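Local coordinates for protein alpha-fucosidase (Bifidobacterium bifidum, PDB 2EAB) that is a 1,2-alpha-L-fucosidase, represented here by its catalytic region, that probably hydrolyses alpha-1,2 linkages to L-fucose in glycans, at residues A[356-361]-A[370-375]; A[445-450]-A[485-490]; A[481-486]-A[491-496]. All coordinates share one frame; numbering follows the deposited sequence.

Contact 1 (A[356-361]-A[370-375])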
loop_
_atom_site.group_PDB
_atom_site.type_symbol
_atom_site.label_atom_id
_atom_site.label_comp_id
_atom_site.label_asym_id
_atom_site.label_seq_id
_atom_site.Cartn_x
_atom_site.Cartn_y
_atom_site.Cartn_z
ATOM N N LYS A 356 -1.555 25.568 3.247
ATOM C CA LYS A 356 -2.561 26.562 3.606
ATOM C C LYS A 356 -2.966 27.415 2.401
ATOM O O LYS A 356 -4.151 27.657 2.186
ATOM C CB LYS A 356 -2.059 27.443 4.752
ATOM C CG LYS A 356 -3.152 28.237 5.447
ATOM C CD LYS A 356 -2.630 28.874 6.725
ATOM C CE LYS A 356 -3.733 29.589 7.483
ATOM N NZ LYS A 356 -3.230 30.150 8.769
ATOM N N ALA A 357 -1.981 27.852 1.619
ATOM C CA ALA A 357 -2.240 28.647 0.416
ATOM C C ALA A 357 -3.038 27.842 -0.613
ATOM O O ALA A 357 -3.960 28.360 -1.241
ATOM C CB ALA A 357 -0.937 29.151 -0.187
ATOM N N TYR A 358 -2.683 26.568 -0.773
ATOM C CA TYR A 358 -3.401 25.674 -1.675
ATOM C C TYR A 358 -4.865 25.551 -1.242
ATOM O O TYR A 358 -5.770 25.640 -2.069
ATOM C CB TYR A 358 -2.725 24.307 -1.694
ATOM C CG TYR A 358 -3.070 23.415 -2.868
ATOM C CD1 TYR A 358 -2.216 23.320 -3.970
ATOM C CD2 TYR A 358 -4.225 22.634 -2.864
ATOM C CE1 TYR A 358 -2.514 22.481 -5.042
ATOM C CE2 TYR A 358 -4.534 21.799 -3.930
ATOM C CZ TYR A 358 -3.677 21.728 -5.013
ATOM O OH TYR A 358 -3.993 20.894 -6.059
ATOM N N GLN A 359 -5.083 25.371 0.061
ATOM C CA GLN A 359 -6.430 25.247 0.626
ATOM C C GLN A 359 -7.259 26.519 0.452
ATOM O O GLN A 359 -8.461 26.452 0.199
ATOM C CB GLN A 359 -6.363 24.881 2.114
ATOM C CG GLN A 359 -5.886 23.457 2.377
ATOM C CD GLN A 359 -5.562 23.184 3.836
ATOM O OE1 GLN A 359 -5.087 24.061 4.563
ATOM N NE2 GLN A 359 -5.793 21.946 4.265
ATOM N N ARG A 360 -6.604 27.670 0.591
ATOM C CA ARG A 360 -7.285 28.964 0.523
ATOM C C ARG A 360 -7.455 29.475 -0.908
ATOM O O ARG A 360 -8.214 30.418 -1.152
ATOM C CB ARG A 360 -6.554 29.997 1.385
ATOM C CG ARG A 360 -6.662 29.728 2.882
ATOM C CD ARG A 360 -5.837 30.704 3.708
ATOM N NE ARG A 360 -6.315 32.082 3.587
ATOM C CZ ARG A 360 -7.276 32.620 4.336
ATOM N NH1 ARG A 360 -7.885 31.903 5.272
ATOM N NH2 ARG A 360 -7.632 33.883 4.142
ATOM N N GLY A 361 -6.752 28.847 -1.847
ATOM C CA GLY A 361 -6.823 29.228 -3.255
ATOM C C GLY A 361 -5.942 30.410 -3.607
ATOM O O GLY A 361 -6.178 31.086 -4.610
ATOM N N GLU A 370 4.138 22.621 -7.021
ATOM C CA GLU A 370 5.012 22.189 -5.927
ATOM C C GLU A 370 4.305 21.223 -4.977
ATOM O O GLU A 370 4.838 20.154 -4.681
ATOM C CB GLU A 370 5.607 23.369 -5.151
ATOM C CG GLU A 370 6.510 22.910 -3.998
ATOM C CD GLU A 370 7.203 24.039 -3.256
ATOM O OE1 GLU A 370 7.070 25.213 -3.665
ATOM O OE2 GLU A 370 7.884 23.743 -2.252
ATOM N N LEU A 371 3.115 21.589 -4.508
ATOM C CA LEU A 371 2.398 20.713 -3.577
ATOM C C LEU A 371 2.004 19.389 -4.233
ATOM O O LEU A 371 2.165 18.321 -3.638
ATOM C CB LEU A 371 1.175 21.405 -2.963
ATOM C CG LEU A 371 0.535 20.637 -1.796
ATOM C CD1 LEU A 371 1.510 20.448 -0.638
ATOM C CD2 LEU A 371 -0.737 21.306 -1.311
ATOM N N GLU A 372 1.516 19.456 -5.469
ATOM C CA GLU A 372 1.104 18.255 -6.191
ATOM C C GLU A 372 2.274 17.295 -6.416
ATOM O O GLU A 372 2.154 16.088 -6.171
ATOM C CB GLU A 372 0.419 18.639 -7.507
ATOM C CG GLU A 372 -0.922 19.334 -7.278
ATOM C CD GLU A 372 -1.367 20.238 -8.417
ATOM O OE1 GLU A 372 -0.777 20.185 -9.523
ATOM O OE2 GLU A 372 -2.328 21.008 -8.194
ATOM N N THR A 373 3.411 17.823 -6.859
ATOM C CA THR A 373 4.577 16.967 -7.074
ATOM C C THR A 373 5.225 16.502 -5.771
ATOM O O THR A 373 5.761 15.398 -5.712
ATOM C CB THR A 373 5.627 17.598 -8.020
ATOM O OG1 THR A 373 6.087 18.846 -7.485
ATOM C CG2 THR A 373 5.051 17.809 -9.416
ATOM N N LEU A 374 5.167 17.323 -4.723
ATOM C CA LEU A 374 5.673 16.890 -3.422
ATOM C C LEU A 374 4.872 15.726 -2.861
ATOM O O LEU A 374 5.453 14.753 -2.387
ATOM C CB LEU A 374 5.690 18.035 -2.411
ATOM C CG LEU A 374 6.853 19.026 -2.444
ATOM C CD1 LEU A 374 6.629 20.115 -1.401
ATOM C CD2 LEU A 374 8.204 18.341 -2.232
ATOM N N VAL A 375 3.549 15.829 -2.914
ATOM C CA VAL A 375 2.696 14.735 -2.439
ATOM C C VAL A 375 2.958 13.467 -3.261
ATOM O O VAL A 375 3.087 12.375 -2.700
ATOM C CB VAL A 375 1.202 15.123 -2.436
ATOM C CG1 VAL A 375 0.323 13.912 -2.121
ATOM C CG2 VAL A 375 0.958 16.247 -1.427
#
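Helices 351-360 and 365-386 form a helical hairpin in the catalytic domain of this glycoside hydrolase family 95 enzyme, and Y358 joins them by touching L371 and E372. The Y358 ring bridges the space between the helices and meets each partner differently. L371 comes over one face. Its CD2 lies 3.9 Å from the ring centroid, 30° off the ring normal, in a CH-pi contact. The approach is displaced toward the root of the side chain: L371 CD2 is 3.5 Å from Y358 CG. With Y358 CG anti to the backbone N (chi1 -162°), the ring reaches across to the second helix.

E372 takes the phenol end. Y358 OH donates a hydrogen bond of 2.7 Å to E372 OE2. The bond uses the anti lone pair of OE2, the one away from OE1. OE2 lies in the plane of the ring at its edge, while the carboxylate plane stands 86° from the ring plane.

This carboxylate has further partners. E372 OE2 is also bonded to the hydroxyl of Y742. E372 OE1 makes a salt bridge to R369 and a hydrogen bond to W809. Such neighbours probably favour a charged carboxylate in this buried place.

The first helix ends in a Schellman motif, with G361 at C-prime and positive phi. G361 N makes a weak 3.4 Å bond to Y358 O. The chain then turns into the short link to the second helix. Helix 738-751 packs against the same pair, with E746, L749 and K750 touching Y358 and L749 also touching E372.

Contact 2 (A[445-450]-A[485-490]). With EDO (1,2-ethanediol), chain H.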
loop_
_atom_site.group_PDB
_atom_site.type_symbol
_atom_site.label_atom_id
_atom_site.label_comp_id
_atom_site.label_asym_id
_atom_site.label_seq_id
_atom_site.Cartn_x
_atom_site.Cartn_y
_atom_site.Cartn_z
ATOM N N ILE A 445 4.701 -9.925 -1.163
ATOM C CA ILE A 445 4.670 -11.272 -1.719
ATOM C C ILE A 445 4.884 -12.299 -0.608
ATOM O O ILE A 445 4.135 -13.273 -0.503
ATOM C CB ILE A 445 5.705 -11.472 -2.852
ATOM C CG1 ILE A 445 5.539 -10.394 -3.930
ATOM C CG2 ILE A 445 5.567 -12.870 -3.461
ATOM C CD1 ILE A 445 6.595 -10.428 -5.015
ATOM N N GLU A 446 5.895 -12.066 0.224
ATOM C CA GLU A 446 6.146 -12.948 1.358
ATOM C C GLU A 446 4.970 -12.992 2.340
ATOM O O GLU A 446 4.653 -14.046 2.883
ATOM C CB GLU A 446 7.437 -12.571 2.081
ATOM C CG GLU A 446 7.805 -13.600 3.151
ATOM C CD GLU A 446 9.040 -13.267 3.961
ATOM O OE1 GLU A 446 9.837 -12.403 3.549
ATOM O OE2 GLU A 446 9.211 -13.886 5.034
ATOM N N TYR A 447 4.313 -11.855 2.541
ATOM C CA TYR A 447 3.152 -11.789 3.430
ATOM C C TYR A 447 2.003 -12.653 2.914
ATOM O O TYR A 447 1.357 -13.365 3.681
ATOM C CB TYR A 447 2.692 -10.339 3.590
ATOM C CG TYR A 447 1.585 -10.177 4.604
ATOM C CD1 TYR A 447 1.870 -10.160 5.969
ATOM C CD2 TYR A 447 0.257 -10.059 4.201
ATOM C CE1 TYR A 447 0.865 -10.021 6.910
ATOM C CE2 TYR A 447 -0.761 -9.929 5.137
ATOM C CZ TYR A 447 -0.449 -9.905 6.488
ATOM O OH TYR A 447 -1.472 -9.780 7.405
ATOM N N VAL A 448 1.749 -12.580 1.611
ATOM C CA VAL A 448 0.658 -13.340 1.020
ATOM C C VAL A 448 1.009 -14.833 1.041
ATOM O O VAL A 448 0.168 -15.661 1.377
ATOM C CB VAL A 448 0.295 -12.807 -0.385
ATOM C CG1 VAL A 448 -0.776 -13.681 -1.034
ATOM C CG2 VAL A 448 -0.205 -11.367 -0.274
ATOM N N GLU A 449 2.266 -15.171 0.739
ATOM C CA GLU A 449 2.742 -16.546 0.945
ATOM C C GLU A 449 2.528 -16.968 2.398
ATOM O O GLU A 449 2.145 -18.107 2.673
ATOM C CB GLU A 449 4.209 -16.698 0.543
ATOM C CG GLU A 449 4.417 -16.576 -0.958
ATOM C CD GLU A 449 5.873 -16.487 -1.381
ATOM O OE1 GLU A 449 6.702 -15.929 -0.632
ATOM O OE2 GLU A 449 6.181 -16.945 -2.506
ATOM N N GLY A 450 2.744 -16.025 3.314
ATOM C CA GLY A 450 2.548 -16.245 4.744
ATOM C C GLY A 450 1.109 -16.502 5.158
ATOM O O GLY A 450 0.860 -17.030 6.241
ATOM N N THR A 485 -10.741 -9.473 5.776
ATOM C CA THR A 485 -10.313 -8.071 5.784
ATOM C C THR A 485 -9.210 -7.800 6.808
ATOM O O THR A 485 -8.112 -7.367 6.459
ATOM C CB THR A 485 -11.500 -7.102 6.012
ATOM O OG1 THR A 485 -12.391 -7.164 4.891
ATOM C CG2 THR A 485 -11.012 -5.674 6.167
ATOM N N GLU A 486 -9.520 -8.030 8.079
ATOM C CA GLU A 486 -8.597 -7.687 9.150
ATOM C C GLU A 486 -7.557 -8.779 9.313
ATOM O O GLU A 486 -7.884 -9.901 9.691
ATOM C CB GLU A 486 -9.340 -7.484 10.465
ATOM C CG GLU A 486 -10.373 -6.383 10.430
ATOM C CD GLU A 486 -10.874 -6.045 11.811
ATOM O OE1 GLU A 486 -10.994 -6.965 12.652
ATOM O OE2 GLU A 486 -11.154 -4.852 12.062
ATOM N N ASN A 487 -6.308 -8.427 9.022
ATOM C CA ASN A 487 -5.178 -9.333 9.104
ATOM C C ASN A 487 -4.099 -8.760 10.009
ATOM O O ASN A 487 -4.133 -7.577 10.368
ATOM C CB ASN A 487 -4.666 -9.644 7.697
ATOM C CG ASN A 487 -5.513 -10.688 7.005
ATOM O OD1 ASN A 487 -5.276 -11.885 7.160
ATOM N ND2 ASN A 487 -6.528 -10.247 6.270
ATOM N N THR A 488 -3.163 -9.614 10.412
ATOM C CA THR A 488 -2.171 -9.229 11.413
ATOM C C THR A 488 -0.808 -9.818 11.054
ATOM O O THR A 488 -0.624 -10.377 9.972
ATOM C CB THR A 488 -2.563 -9.726 12.821
ATOM O OG1 THR A 488 -2.422 -11.148 12.861
ATOM C CG2 THR A 488 -3.981 -9.313 13.201
ATOM N N ALA A 489 0.137 -9.717 11.981
ATOM C CA ALA A 489 1.443 -10.353 11.842
ATOM C C ALA A 489 1.403 -11.869 12.090
ATOM O O ALA A 489 2.410 -12.550 11.884
ATOM C CB ALA A 489 2.445 -9.690 12.780
ATOM N N TYR A 490 0.259 -12.395 12.533
ATOM C CA TYR A 490 0.195 -13.746 13.101
ATOM C C TYR A 490 -0.852 -14.671 12.478
ATOM O O TYR A 490 -1.416 -15.541 13.161
ATOM C CB TYR A 490 -0.028 -13.667 14.614
ATOM C CG TYR A 490 1.018 -12.881 15.363
ATOM C CD1 TYR A 490 2.329 -13.338 15.441
ATOM C CD2 TYR A 490 0.694 -11.693 16.016
ATOM C CE1 TYR A 490 3.291 -12.634 16.138
ATOM C CE2 TYR A 490 1.656 -10.970 16.711
ATOM C CZ TYR A 490 2.954 -11.454 16.773
ATOM O OH TYR A 490 3.930 -10.764 17.460
HETATM C C1 EDO H . 3.757 -17.947 7.851
HETATM O O1 EDO H . 2.759 -18.793 7.248
HETATM C C2 EDO H . 5.225 -18.441 7.564
HETATM O O2 EDO H . 5.275 -19.822 7.895
#
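Y447 reaches from helix 442-450 to the chain at N487 and T488, and its phenol end makes the close part of this contact. Y447 OH donates a 2.8 Å hydrogen bond to T488 O. The C=O...O angle is 132°, and the hydroxyl is tilted 29° from the carbonyl plane. T488 O lies in the plane of the ring at its edge. The same hydroxyl sits 3.2 Å from N487 CB, so it fits closely against the root of the N487 side chain. With Y447 CG anti to the backbone N (chi1 -174°), the hydroxyl end comes near residues 487-488.

The N487 amide plane stands nearly perpendicular to the ring. Its ND2 turns back along its own chain and makes a weak 3.3 Å bond to T485 O. N487 belongs to strand 486-487, which pairs antiparallel with strand 419-420 in a small two-stranded sheet. F419 of that sheet also meets the Y447 ring, their planes steeply inclined. Past the strand the chain bends in an ST turn: T488 OG1 accepts from Y490 N at 3.0 Å.

Y447 also borders a metal site. Its side chain is about 4 Å from that of L393, a calcium ligand, and about 9 Å from the bound calcium ion.

Other parts of the helix are looser: E446, E449 and G450 are partly exposed and do not touch residues 485-490. G450 O instead accepts a 2.8 Å hydrogen bond from O1 of a 1,2-ethanediol molecule, probably from the crystallisation liquor. That molecule also bonds to Y288 N.

Contact 3 (A[481-486]-A[491-496])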
loop_
_atom_site.group_PDB
_atom_site.type_symbol
_atom_site.label_atom_id
_atom_site.label_comp_id
_atom_site.label_asym_id
_atom_site.label_seq_id
_atom_site.Cartn_x
_atom_site.Cartn_y
_atom_site.Cartn_z
ATOM N N TYR A 481 -6.480 -21.559 0.529
ATOM C CA TYR A 481 -6.248 -20.732 1.700
ATOM C C TYR A 481 -7.223 -19.560 1.653
ATOM O O TYR A 481 -7.440 -18.952 0.603
ATOM C CB TYR A 481 -4.776 -20.280 1.795
ATOM C CG TYR A 481 -4.237 -19.624 0.542
ATOM C CD1 TYR A 481 -4.083 -18.245 0.472
ATOM C CD2 TYR A 481 -3.889 -20.385 -0.578
ATOM C CE1 TYR A 481 -3.600 -17.638 -0.677
ATOM C CE2 TYR A 481 -3.411 -19.791 -1.735
ATOM C CZ TYR A 481 -3.271 -18.416 -1.778
ATOM O OH TYR A 481 -2.798 -17.809 -2.919
ATOM N N MET A 482 -7.831 -19.286 2.799
ATOM C CA MET A 482 -8.858 -18.274 2.917
ATOM C C MET A 482 -8.425 -17.252 3.961
ATOM O O MET A 482 -7.913 -17.614 5.018
ATOM C CB MET A 482 -10.177 -18.936 3.328
ATOM C CG MET A 482 -11.346 -17.978 3.445
ATOM S SD MET A 482 -12.807 -18.781 4.130
ATOM C CE MET A 482 -13.937 -18.773 2.732
ATOM N N ALA A 483 -8.623 -15.975 3.641
ATOM C CA ALA A 483 -8.401 -14.883 4.583
ATOM C C ALA A 483 -9.386 -13.775 4.250
ATOM O O ALA A 483 -9.996 -13.773 3.175
ATOM C CB ALA A 483 -6.969 -14.381 4.533
ATOM N N HIS A 484 -9.519 -12.824 5.168
ATOM C CA HIS A 484 -10.578 -11.839 5.088
ATOM C C HIS A 484 -10.020 -10.408 5.156
ATOM O O HIS A 484 -8.957 -10.149 4.591
ATOM C CB HIS A 484 -11.630 -12.199 6.135
ATOM C CG HIS A 484 -12.382 -13.442 5.787
ATOM N ND1 HIS A 484 -11.974 -14.720 6.121
ATOM C CD2 HIS A 484 -13.512 -13.586 5.063
ATOM C CE1 HIS A 484 -12.843 -15.592 5.633
ATOM N NE2 HIS A 484 -13.787 -14.925 4.993
ATOM N N THR A 485 -10.741 -9.473 5.776
ATOM C CA THR A 485 -10.313 -8.071 5.784
ATOM C C THR A 485 -9.210 -7.800 6.808
ATOM O O THR A 485 -8.112 -7.367 6.459
ATOM C CB THR A 485 -11.500 -7.102 6.012
ATOM O OG1 THR A 485 -12.391 -7.164 4.891
ATOM C CG2 THR A 485 -11.012 -5.674 6.167
ATOM N N GLU A 486 -9.520 -8.030 8.079
ATOM C CA GLU A 486 -8.597 -7.687 9.150
ATOM C C GLU A 486 -7.557 -8.779 9.313
ATOM O O GLU A 486 -7.884 -9.901 9.691
ATOM C CB GLU A 486 -9.340 -7.484 10.465
ATOM C CG GLU A 486 -10.373 -6.383 10.430
ATOM C CD GLU A 486 -10.874 -6.045 11.811
ATOM O OE1 GLU A 486 -10.994 -6.965 12.652
ATOM O OE2 GLU A 486 -11.154 -4.852 12.062
ATOM N N GLY A 491 -1.109 -14.521 11.183
ATOM C CA GLY A 491 -2.021 -15.446 10.517
ATOM C C GLY A 491 -3.450 -15.403 11.041
ATOM O O GLY A 491 -4.100 -16.446 11.174
ATOM N N TRP A 492 -3.929 -14.189 11.324
ATOM C CA TRP A 492 -5.317 -13.926 11.714
ATOM C C TRP A 492 -6.169 -13.900 10.441
ATOM O O TRP A 492 -6.603 -12.840 9.962
ATOM C CB TRP A 492 -5.377 -12.591 12.443
ATOM C CG TRP A 492 -6.671 -12.231 13.108
ATOM C CD1 TRP A 492 -7.585 -11.313 12.677
ATOM C CD2 TRP A 492 -7.160 -12.729 14.358
ATOM N NE1 TRP A 492 -8.630 -11.222 13.573
ATOM C CE2 TRP A 492 -8.386 -12.076 14.616
ATOM C CE3 TRP A 492 -6.687 -13.671 15.279
ATOM C CZ2 TRP A 492 -9.136 -12.328 15.761
ATOM C CZ3 TRP A 492 -7.433 -13.915 16.421
ATOM C CH2 TRP A 492 -8.647 -13.252 16.647
ATOM N N THR A 493 -6.397 -15.091 9.897
ATOM C CA THR A 493 -7.040 -15.252 8.600
ATOM C C THR A 493 -8.522 -15.568 8.731
ATOM O O THR A 493 -9.239 -15.603 7.730
ATOM C CB THR A 493 -6.343 -16.330 7.741
ATOM O OG1 THR A 493 -6.280 -17.563 8.468
ATOM C CG2 THR A 493 -4.925 -15.900 7.418
ATOM N N ALA A 494 -8.989 -15.776 9.962
ATOM C CA ALA A 494 -10.419 -15.945 10.195
ATOM C C ALA A 494 -11.191 -14.703 9.770
ATOM O O ALA A 494 -10.644 -13.601 9.750
ATOM C CB ALA A 494 -10.683 -16.219 11.653
ATOM N N PRO A 495 -12.486 -14.872 9.473
ATOM C CA PRO A 495 -13.335 -13.700 9.328
ATOM C C PRO A 495 -13.551 -13.058 10.700
ATOM O O PRO A 495 -13.378 -13.711 11.742
ATOM C CB PRO A 495 -14.640 -14.282 8.788
ATOM C CG PRO A 495 -14.668 -15.671 9.323
ATOM C CD PRO A 495 -13.240 -16.129 9.333
ATOM N N GLY A 496 -13.942 -11.787 10.693
ATOM C CA GLY A 496 -14.165 -11.044 11.921
ATOM C C GLY A 496 -15.488 -11.356 12.597
ATOM O O GLY A 496 -16.283 -12.173 12.122
HETATM O O HOH W 1 -8.742 -12.389 7.910
HETATM O O HOH W 2 -10.437 -10.918 10.417
HETATM O O HOH W 3 -11.061 -9.729 12.868
#
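A494 O is gripped by two waters that carry it across to residues 481-486. Water 1 lies 2.9 Å from A494 O, accepts from H484 N and also reaches W492 O. Water 2 is 2.8 Å from A494 O and the same distance from E486 O. Each water has more acceptors nearby than it has protons, so not all of the possible donations can be made at once.

H484 makes the direct polar link. Its ND1 donates to T493 O at 3.3 Å, long but nearly straight at 175°. T493 O lies in the imidazole plane at the ring edge. P495 approaches from over one face. Its CB sits 3.7 Å from the centroid of the H484 ring, almost on the ring normal, in a CH-pi contact. The two side chains lie side by side and point the same way. With H484 CG anti to its carbonyl carbon (chi1 -70°), the ring lies over the proline. W503 also meets this ring, the planes at about 45°.

T493 packs closely on M482 and A483. M482 O is 3.4 Å from T493 CB. A483 CA makes a CA-H...O contact of 3.3 Å with T493 O, and the methyl of A483 touches T493 CB and CG2. T493 OG1 bonds to T458 of helix 452-463.

W492 is the centre of an inverse gamma turn. Its indole edge faces E486 O, and W492 NE1 donates to water 3, which in turn donates to E486 OE1. Q133 also bonds to E486 OE1.

No direct backbone N-H...O bond joins the two segments. Bridging waters, one imidazole N-H and CH contacts join them. The donor role of ND1 implies that this nitrogen carries the proton.

In the fold
All three contacts lie in the family 95 catalytic domain. From the N terminus, contact 1 comes first and closes the short turn between helices 351-360 and 365-386. It is complete before contact 2 opens, and their centres are 36 Å apart. Contact 2 closes a long loop from helix 442-450 to strand 486-487. Contact 3 opens at 481-486, overlapping the second segment of contact 2, and closes a short turn at 491-496, so the two overlap along the chain. They share T485 and E486, and their centres are 9 Å apart. Together they tie helix 442-450, the small two-stranded sheet and the loops around it. Contacts 1 and 3 lie on opposite sides of the chain's centre.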